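Local coordinates for serine racemase (Enterococcus faecalis, PDB 4ECL), which belongs to the alanine racemase family and pairs a TIM-barrel domain with a second, mainly beta-strand domain in its cytoplasmic part, at residues Glu80-Gly85 with Thr101-Asp106. Residues are numbered along the deposited sequence; the frame is centred on the assembly and turned at random.
Sequences EILILG and TQTLID
Thr101 sits between Ile81 and Ile83 in the parallel pairing of strands 80-83 and 101-104. Its N donates to Ile81 O at 2.9 Å, and its O receives Ile83 N over the same length in an almost straight bond (173°). A beta-branched threonine suits an extended strand, and both branches are used here: CG2 packs 3.9 Å from Leu82 CD1 on the face of the sheet that these two residues share, while OG1 donates to a water that also accepts from Ile81 N, bridging the start of the pairing.

Thr103 prolongs the pairing at the end of strand 80-83. Ile83 O is gripped twice, by Thr103 N at 3.1 Å in a more bent bond and by Thr103 OG1 at 2.7 Å. With OG1 beside its own backbone N (chi1 -69°), hydroxyl and amide can converge on one carbonyl, the hydroxyl tilted from the carbonyl plane. Leu82 CD1 lies 3.7 Å from Thr103 OG1.

Ile83 and Gln102 lie on the opposite face, where Ile83 CD1 packs against Gln102 OE1. The branched aliphatic Ile83 suits this buried strand position, reaching both the Gln102 amide and helix 66-74. The glutamine chain bends at chi2 (62°), bringing NE2 to Gly85 O at 2.8 Å and to the backbone O of the next residue, Thr103, both nearly in the amide plane; OE1 is hydrogen-bonded to Thr87 OG1. Three hydrogen bonds thus fix the rotation of this buried amide and tie down the loop after strand 80-83. Gln102 also touches helix 107-114.

Strand 80-83, helix 92-97 and strand 101-104 form a beta-alpha-beta unit, the repeating element of the TIM barrel that makes up the N-terminal domain of alanine racemases.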
loop_
_atom_site.group_PDB
_atom_site.type_symbol
_atom_site.label_atom_id
_atom_site.label_comp_id
_atom_site.label_asym_id
_atom_site.label_seq_id
_atom_site.Cartn_x
_atom_site.Cartn_y
_atom_site.Cartn_z
ATOM N N GLU A 80 11.169 -10.393 -23.950
ATOM C CA GLU A 80 9.841 -9.909 -24.303
ATOM C C GLU A 80 9.045 -9.576 -23.046
ATOM O O GLU A 80 9.191 -10.223 -21.996
ATOM C CB GLU A 80 9.088 -10.912 -25.190
ATOM C CG GLU A 80 8.796 -12.260 -24.541
ATOM C CD GLU A 80 8.312 -13.305 -25.544
ATOM O OE1 GLU A 80 8.320 -13.011 -26.758
ATOM O OE2 GLU A 80 7.935 -14.419 -25.118
ATOM N N ILE A 81 8.223 -8.538 -23.159
ATOM C CA ILE A 81 7.377 -8.086 -22.068
ATOM C C ILE A 81 5.956 -7.886 -22.602
ATOM O O ILE A 81 5.763 -7.256 -23.635
ATOM C CB ILE A 81 7.889 -6.742 -21.500
ATOM C CG1 ILE A 81 9.346 -6.866 -21.055
ATOM C CG2 ILE A 81 6.990 -6.250 -20.357
ATOM C CD1 ILE A 81 10.035 -5.528 -20.847
ATOM N N LEU A 82 4.973 -8.433 -21.895
ATOM C CA LEU A 82 3.571 -8.275 -22.253
ATOM C C LEU A 82 2.872 -7.367 -21.247
ATOM O O LEU A 82 2.892 -7.637 -20.046
ATOM C CB LEU A 82 2.876 -9.635 -22.250
ATOM C CG LEU A 82 1.363 -9.637 -22.479
ATOM C CD1 LEU A 82 1.053 -9.019 -23.841
ATOM C CD2 LEU A 82 0.799 -11.061 -22.382
ATOM N N ILE A 83 2.258 -6.293 -21.737
ATOM C CA ILE A 83 1.405 -5.441 -20.919
ATOM C C ILE A 83 0.004 -6.010 -20.935
ATOM O O ILE A 83 -0.652 -6.024 -21.985
ATOM C CB ILE A 83 1.364 -4.027 -21.474
ATOM C CG1 ILE A 83 2.784 -3.478 -21.561
ATOM C CG2 ILE A 83 0.468 -3.125 -20.607
ATOM C CD1 ILE A 83 2.915 -2.359 -22.527
ATOM N N LEU A 84 -0.450 -6.475 -19.776
ATOM C CA LEU A 84 -1.707 -7.208 -19.654
ATOM C C LEU A 84 -2.962 -6.348 -19.722
ATOM O O LEU A 84 -4.050 -6.856 -20.009
ATOM C CB LEU A 84 -1.732 -7.973 -18.339
ATOM C CG LEU A 84 -0.663 -9.032 -18.173
ATOM C CD1 LEU A 84 -0.649 -9.536 -16.740
ATOM C CD2 LEU A 84 -0.968 -10.166 -19.163
ATOM N N GLY A 85 -2.819 -5.060 -19.433
ATOM C CA GLY A 85 -3.969 -4.172 -19.374
ATOM C C GLY A 85 -3.971 -3.080 -20.432
ATOM O O GLY A 85 -3.137 -3.071 -21.340
ATOM N N THR A 101 5.087 -5.537 -25.867
ATOM C CA THR A 101 3.973 -6.230 -26.500
ATOM C C THR A 101 2.699 -5.808 -25.781
ATOM O O THR A 101 2.650 -5.855 -24.544
ATOM C CB THR A 101 4.140 -7.765 -26.407
ATOM O OG1 THR A 101 5.400 -8.145 -26.974
ATOM C CG2 THR A 101 3.029 -8.469 -27.160
ATOM N N GLN A 102 1.688 -5.378 -26.547
ATOM C CA GLN A 102 0.454 -4.837 -25.976
ATOM C C GLN A 102 -0.721 -5.805 -26.054
ATOM O O GLN A 102 -0.926 -6.460 -27.081
ATOM C CB GLN A 102 0.085 -3.525 -26.671
ATOM C CG GLN A 102 -1.239 -2.934 -26.221
ATOM C CD GLN A 102 -1.244 -2.591 -24.753
ATOM O OE1 GLN A 102 -0.277 -2.028 -24.240
ATOM N NE2 GLN A 102 -2.327 -2.938 -24.059
ATOM N N THR A 103 -1.496 -5.903 -24.975
ATOM C CA THR A 103 -2.730 -6.689 -25.018
ATOM C C THR A 103 -3.836 -5.938 -25.771
ATOM O O THR A 103 -4.132 -4.783 -25.462
ATOM C CB THR A 103 -3.257 -7.003 -23.615
ATOM O OG1 THR A 103 -2.376 -7.924 -22.960
ATOM C CG2 THR A 103 -4.660 -7.602 -23.684
ATOM N N LEU A 104 -4.441 -6.599 -26.760
ATOM C CA LEU A 104 -5.611 -6.052 -27.448
ATOM C C LEU A 104 -6.862 -6.336 -26.622
ATOM O O LEU A 104 -7.376 -7.455 -26.609
ATOM C CB LEU A 104 -5.739 -6.654 -28.853
ATOM C CG LEU A 104 -4.531 -6.368 -29.741
ATOM C CD1 LEU A 104 -4.734 -6.932 -31.138
ATOM C CD2 LEU A 104 -4.273 -4.861 -29.793
ATOM N N ILE A 105 -7.356 -5.318 -25.936
ATOM C CA ILE A 105 -8.408 -5.534 -24.960
ATOM C C ILE A 105 -9.799 -5.618 -25.566
ATOM O O ILE A 105 -10.692 -6.207 -24.953
ATOM C CB ILE A 105 -8.398 -4.457 -23.876
ATOM C CG1 ILE A 105 -8.666 -3.079 -24.495
ATOM C CG2 ILE A 105 -7.079 -4.506 -23.106
ATOM C CD1 ILE A 105 -9.025 -2.011 -23.474
ATOM N N ASP A 106 -9.971 -5.009 -26.746
ATOM C CA ASP A 106 -11.162 -5.188 -27.590
ATOM C C ASP A 106 -10.991 -4.615 -29.016
ATOM O O ASP A 106 -9.967 -4.012 -29.340
ATOM C CB ASP A 106 -12.443 -4.684 -26.901
ATOM C CG ASP A 106 -12.601 -3.169 -26.947
ATOM O OD1 ASP A 106 -11.698 -2.460 -27.430
ATOM O OD2 ASP A 106 -13.653 -2.684 -26.479
HETATM O O HOH W 1 7.944 -7.216 -25.908
#